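Local coordinates for putative cytochrome P450 120 (Synechocystis sp., PDB 2VE3), which binds heme and retinoic acid and, as a member of the cytochrome P450 family, probably acts as a heme-dependent monooxygenase, at residues A[277-282]-A[301-306]; A[326-329]-A[334-337]. All blocks are in the same frame, centred on the assembly; numbering follows the deposited sequence.

Interaction 1. Residues A[277-282]-A[301-306]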
loop_
_atom_site.group_PDB
_atom_site.type_symbol
_atom_site.label_atom_id
_atom_site.label_comp_id
_atom_site.label_asym_id
_atom_site.label_seq_id
_atom_site.Cartn_x
_atom_site.Cartn_y
_atom_site.Cartn_z
ATOM N N ARG A 277 0.172 0.917 23.635
ATOM C CA ARG A 277 0.796 2.225 23.471
ATOM C C ARG A 277 1.880 2.487 24.531
ATOM O O ARG A 277 2.968 2.983 24.208
ATOM C CB ARG A 277 -0.296 3.302 23.526
ATOM C CG ARG A 277 0.143 4.731 23.210
ATOM C CD ARG A 277 -1.080 5.525 22.814
ATOM N NE ARG A 277 -1.668 6.312 23.894
ATOM C CZ ARG A 277 -2.972 6.550 24.039
ATOM N NH1 ARG A 277 -3.852 6.019 23.209
ATOM N NH2 ARG A 277 -3.402 7.286 25.049
ATOM N N GLU A 278 1.576 2.150 25.785
ATOM C CA GLU A 278 2.520 2.328 26.890
ATOM C C GLU A 278 3.744 1.411 26.806
ATOM O O GLU A 278 4.837 1.817 27.164
ATOM C CB GLU A 278 1.827 2.096 28.232
ATOM C CG GLU A 278 0.924 3.217 28.680
ATOM C CD GLU A 278 1.685 4.435 29.184
ATOM O OE1 GLU A 278 2.920 4.342 29.409
ATOM O OE2 GLU A 278 1.034 5.490 29.350
ATOM N N ARG A 279 3.546 0.168 26.374
ATOM C CA ARG A 279 4.650 -0.771 26.212
ATOM C C ARG A 279 5.634 -0.311 25.142
ATOM O O ARG A 279 6.838 -0.541 25.269
ATOM C CB ARG A 279 4.147 -2.174 25.884
ATOM C CG ARG A 279 3.287 -2.832 26.972
ATOM C CD ARG A 279 3.114 -4.327 26.705
ATOM N NE ARG A 279 4.408 -4.995 26.537
ATOM C CZ ARG A 279 4.590 -6.185 25.965
ATOM N NH1 ARG A 279 3.554 -6.866 25.475
ATOM N NH2 ARG A 279 5.823 -6.696 25.879
ATOM N N VAL A 280 5.116 0.317 24.087
ATOM C CA VAL A 280 5.948 0.952 23.053
ATOM C C VAL A 280 6.772 2.082 23.681
ATOM O O VAL A 280 7.971 2.220 23.413
ATOM C CB VAL A 280 5.098 1.498 21.858
ATOM C CG1 VAL A 280 5.951 2.338 20.903
ATOM C CG2 VAL A 280 4.439 0.373 21.102
ATOM N N ARG A 281 6.107 2.875 24.519
ATOM C CA ARG A 281 6.715 4.009 25.184
ATOM C C ARG A 281 7.789 3.556 26.172
ATOM O O ARG A 281 8.834 4.177 26.272
ATOM C CB ARG A 281 5.648 4.855 25.889
ATOM C CG ARG A 281 6.151 6.226 26.369
ATOM C CD ARG A 281 5.003 7.149 26.812
ATOM N NE ARG A 281 4.238 7.677 25.676
ATOM C CZ ARG A 281 2.910 7.621 25.551
ATOM N NH1 ARG A 281 2.145 7.070 26.492
ATOM N NH2 ARG A 281 2.336 8.145 24.479
ATOM N N GLN A 282 7.504 2.476 26.895
ATOM C CA GLN A 282 8.432 1.877 27.846
ATOM C C GLN A 282 9.689 1.408 27.116
ATOM O O GLN A 282 10.800 1.484 27.652
ATOM C CB GLN A 282 7.754 0.711 28.583
ATOM C CG GLN A 282 8.667 -0.042 29.564
ATOM C CD GLN A 282 8.036 -1.299 30.189
ATOM O OE1 GLN A 282 8.157 -1.530 31.402
ATOM N NE2 GLN A 282 7.378 -2.120 29.363
ATOM N N MET A 301 14.064 -1.390 18.251
ATOM C CA MET A 301 12.658 -1.376 18.655
ATOM C C MET A 301 11.942 -2.671 18.284
ATOM O O MET A 301 11.035 -2.646 17.447
ATOM C CB MET A 301 11.938 -0.161 18.039
ATOM C CG MET A 301 12.388 1.185 18.583
ATOM S SD MET A 301 11.947 2.588 17.518
ATOM C CE MET A 301 12.744 3.902 18.434
ATOM N N PRO A 302 12.347 -3.809 18.892
ATOM C CA PRO A 302 11.728 -5.111 18.623
ATOM C C PRO A 302 10.230 -5.210 18.963
ATOM O O PRO A 302 9.489 -5.888 18.245
ATOM C CB PRO A 302 12.527 -6.075 19.523
ATOM C CG PRO A 302 13.089 -5.214 20.605
ATOM C CD PRO A 302 13.446 -3.943 19.869
ATOM N N TYR A 303 9.793 -4.590 20.056
ATOM C CA TYR A 303 8.378 -4.640 20.393
ATOM C C TYR A 303 7.532 -3.795 19.427
ATOM O O TYR A 303 6.460 -4.221 19.026
ATOM C CB TYR A 303 8.115 -4.213 21.841
ATOM C CG TYR A 303 6.649 -4.289 22.176
ATOM C CD1 TYR A 303 6.022 -5.519 22.334
ATOM C CD2 TYR A 303 5.874 -3.123 22.287
ATOM C CE1 TYR A 303 4.680 -5.599 22.623
ATOM C CE2 TYR A 303 4.516 -3.195 22.559
ATOM C CZ TYR A 303 3.934 -4.430 22.732
ATOM O OH TYR A 303 2.608 -4.511 23.014
ATOM N N LEU A 304 8.016 -2.604 19.060
ATOM C CA LEU A 304 7.325 -1.770 18.071
ATOM C C LEU A 304 7.237 -2.522 16.742
ATOM O O LEU A 304 6.186 -2.520 16.089
ATOM C CB LEU A 304 8.009 -0.406 17.896
ATOM C CG LEU A 304 7.448 0.542 16.830
ATOM C CD1 LEU A 304 5.970 0.883 17.084
ATOM C CD2 LEU A 304 8.254 1.818 16.717
ATOM N N ASP A 305 8.334 -3.184 16.365
ATOM C CA ASP A 305 8.330 -4.103 15.230
ATOM C C ASP A 305 7.110 -5.032 15.221
ATOM O O ASP A 305 6.457 -5.176 14.183
ATOM C CB ASP A 305 9.602 -4.951 15.199
ATOM C CG ASP A 305 10.795 -4.223 14.609
ATOM O OD1 ASP A 305 10.677 -3.062 14.153
ATOM O OD2 ASP A 305 11.880 -4.832 14.615
ATOM N N GLN A 306 6.832 -5.674 16.366
ATOM C CA GLN A 306 5.663 -6.565 16.517
ATOM C C GLN A 306 4.307 -5.873 16.316
ATOM O O GLN A 306 3.410 -6.416 15.678
ATOM C CB GLN A 306 5.656 -7.191 17.902
ATOM C CG GLN A 306 6.690 -8.293 18.111
ATOM C CD GLN A 306 6.541 -8.930 19.482
ATOM O OE1 GLN A 306 5.424 -9.240 19.932
ATOM N NE2 GLN A 306 7.667 -9.119 20.160
#
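The guanidinium of Arg279 lies over one face of the Tyr303 ring, its NH1 atom 3.3 Å from Tyr303 CE1. The two planes are 34° apart, so the approach is tilted rather than flat, and CE1 sits towards the rim of the guanidinium. The aliphatic part of the arginine follows the same ring: Arg279 CB is 3.5 Å from Tyr303 CE2, and Arg279 CD is 3.7 Å from Tyr303 OH. A bend at chi3 folds the arginine chain back over the tyrosine. At the ring's edge, close to its plane, Val280 CG2 approaches Tyr303 CE2 to 3.9 Å. The valine's other methyl, CG1, packs against Leu304 CD1 at 4.1 Å.

Tyr303 reaches the opposing helix because its CG is anti to the backbone N (chi1 -179°). With an alanine here the ring is gone, which is likely to leave a gap beside Val280 and the Arg279 guanidinium without the face it rests on. That guanidinium has a second constraint, a salt bridge from NH1 to Glu365. On the tyrosine side, the carboxylate of Glu283 accepts hydrogen bonds from the backbone N of Tyr303 and of Leu304, tying the first turn of helix 302-314 to helix 274-285.

These are helices J and K of the P450 fold, the latter carrying the family's ExxR motif. Their local segments run nearly antiparallel, at 152° with axes 9.3 Å apart. Helix 394-411 packs against both, touching Val280 through Ile409 and Leu304 through Lys402 and Thr406.

Interaction 2. Residues A[326-329]-A[334-337]; sequences IQDC and FHFP
A small antiparallel hairpin, strands 329-331 and 334-336, begins at the hydrogen-bonded pair Cys329 and Phe336, whose CA atoms are 4.8 Å apart. Both backbone bonds of the pair are made: Cys329 N donates to Phe336 O at 2.9 Å, and Phe336 N donates to Cys329 O at 2.7 Å. The side chains of the pair leave on the same face, where Cys329 CB meets Phe336 CB at 4.0 Å. Beyond that point the phenylalanine ring turns away from Cys329. It packs edge-to-face with Phe67 and touches Ile57 and Ile59 of strand 54-59.

In the P450 fold this hairpin corresponds to the β2 sheet, an excursion between two strands of the large mixed sheet, 320-325 and 341-345. The sheet pairing is supplemented on its other face by a side-chain bond between His335 and Asp328, a histidine-carboxylate pair. His335 NE2 donates to Asp328 OD1; the modelled separation is unusually short at 2.5 Å and the N-H...O angle of 138° is bent, so the exact distance is doubtful. The carboxylate oxygen is met on its syn side, with the donor well out of the carboxylate plane, and the carboxylate and imidazole planes stand 54° apart. The imidazole is brought across to the neighbouring segment by a chi1 of 180°, which sets CG anti to the backbone N. One face of the ring has Pro337 CA 3.6 Å above its plane, offset towards the rim. The second carboxylate oxygen, Asp328 OD2, approaches Pro337 CA to 3.6 Å and accepts a hydrogen bond from the backbone N of Lys338, which further restrains the carboxylate's rotation.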
loop_
_atom_site.group_PDB
_atom_site.type_symbol
_atom_site.label_atom_id
_atom_site.label_comp_id
_atom_site.label_asym_id
_atom_site.label_seq_id
_atom_site.Cartn_x
_atom_site.Cartn_y
_atom_site.Cartn_z
ATOM N N ILE A 326 -2.107 -17.892 -17.511
ATOM C CA ILE A 326 -1.580 -18.079 -18.872
ATOM C C ILE A 326 -1.428 -19.565 -19.224
ATOM O O ILE A 326 -1.293 -19.930 -20.395
ATOM C CB ILE A 326 -0.288 -17.255 -19.146
ATOM C CG1 ILE A 326 0.816 -17.581 -18.135
ATOM C CG2 ILE A 326 -0.604 -15.748 -19.139
ATOM C CD1 ILE A 326 2.215 -17.213 -18.611
ATOM N N GLN A 327 -1.474 -20.397 -18.184
ATOM C CA GLN A 327 -1.686 -21.839 -18.287
ATOM C C GLN A 327 -3.031 -22.213 -17.683
ATOM O O GLN A 327 -3.567 -21.488 -16.846
ATOM C CB GLN A 327 -0.620 -22.587 -17.503
ATOM C CG GLN A 327 0.535 -23.096 -18.318
ATOM C CD GLN A 327 1.218 -24.254 -17.625
ATOM O OE1 GLN A 327 1.884 -24.074 -16.596
ATOM N NE2 GLN A 327 1.046 -25.462 -18.174
ATOM N N ASP A 328 -3.562 -23.356 -18.111
ATOM C CA ASP A 328 -4.741 -23.980 -17.516
ATOM C C ASP A 328 -4.289 -24.647 -16.214
ATOM O O ASP A 328 -3.247 -25.317 -16.180
ATOM C CB ASP A 328 -5.286 -25.035 -18.486
ATOM C CG ASP A 328 -6.797 -25.037 -18.585
ATOM O OD1 ASP A 328 -7.387 -26.100 -18.270
ATOM O OD2 ASP A 328 -7.398 -24.007 -18.988
ATOM N N CYS A 329 -5.050 -24.458 -15.139
ATOM C CA CYS A 329 -4.633 -24.953 -13.820
ATOM C C CYS A 329 -5.773 -25.589 -13.035
ATOM O O CYS A 329 -6.935 -25.435 -13.388
ATOM C CB CYS A 329 -4.000 -23.817 -12.995
ATOM S SG CYS A 329 -2.213 -23.615 -13.224
ATOM N N PHE A 334 -10.804 -27.535 -8.270
ATOM C CA PHE A 334 -11.430 -26.678 -9.294
ATOM C C PHE A 334 -10.551 -26.443 -10.522
ATOM O O PHE A 334 -9.335 -26.347 -10.416
ATOM C CB PHE A 334 -11.837 -25.327 -8.703
ATOM C CG PHE A 334 -12.952 -25.410 -7.704
ATOM C CD1 PHE A 334 -14.246 -25.722 -8.109
ATOM C CD2 PHE A 334 -12.709 -25.164 -6.357
ATOM C CE1 PHE A 334 -15.282 -25.785 -7.185
ATOM C CE2 PHE A 334 -13.729 -25.228 -5.427
ATOM C CZ PHE A 334 -15.022 -25.536 -5.836
ATOM N N HIS A 335 -11.187 -26.364 -11.686
ATOM C CA HIS A 335 -10.523 -25.929 -12.909
ATOM C C HIS A 335 -10.346 -24.407 -12.843
ATOM O O HIS A 335 -11.317 -23.679 -12.659
ATOM C CB HIS A 335 -11.371 -26.344 -14.120
ATOM C CG HIS A 335 -10.798 -25.944 -15.442
ATOM N ND1 HIS A 335 -11.590 -25.574 -16.508
ATOM C CD2 HIS A 335 -9.519 -25.863 -15.880
ATOM C CE1 HIS A 335 -10.825 -25.277 -17.543
ATOM N NE2 HIS A 335 -9.564 -25.436 -17.187
ATOM N N PHE A 336 -9.094 -23.951 -12.910
ATOM C CA PHE A 336 -8.758 -22.529 -13.041
ATOM C C PHE A 336 -8.419 -22.308 -14.522
ATOM O O PHE A 336 -7.291 -22.573 -14.949
ATOM C CB PHE A 336 -7.560 -22.150 -12.142
ATOM C CG PHE A 336 -7.914 -21.918 -10.682
ATOM C CD1 PHE A 336 -7.573 -20.725 -10.055
ATOM C CD2 PHE A 336 -8.566 -22.901 -9.930
ATOM C CE1 PHE A 336 -7.878 -20.508 -8.701
ATOM C CE2 PHE A 336 -8.883 -22.690 -8.588
ATOM C CZ PHE A 336 -8.528 -21.496 -7.970
ATOM N N PRO A 337 -9.406 -21.864 -15.319
ATOM C CA PRO A 337 -9.256 -21.813 -16.784
ATOM C C PRO A 337 -8.285 -20.754 -17.310
ATOM O O PRO A 337 -8.259 -19.619 -16.830
ATOM C CB PRO A 337 -10.679 -21.533 -17.273
ATOM C CG PRO A 337 -11.586 -21.800 -16.053
ATOM C CD PRO A 337 -10.746 -21.427 -14.894
#

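In the fold
From the N terminus, the chain first lays down three strands of the mixed sheet and most of its helices, then reaches helix 274-285. Interaction 1 closes an 18-residue connection that includes the short helix 295-298, and it joins the start of helix 302-314 back to helix 274-285. The chain then leaves helix 302-314 and returns to the mixed sheet through strand 320-325. Interaction 2 closes a much tighter loop, with four residues between its segments, before strand 341-345 rejoins that sheet. The two closures follow in series, neither nesting nor crossing. Their centres are 45 Å apart and their nearest atoms about 30 Å: one joins two helices, the other closes a local hairpin beside the large mixed sheet.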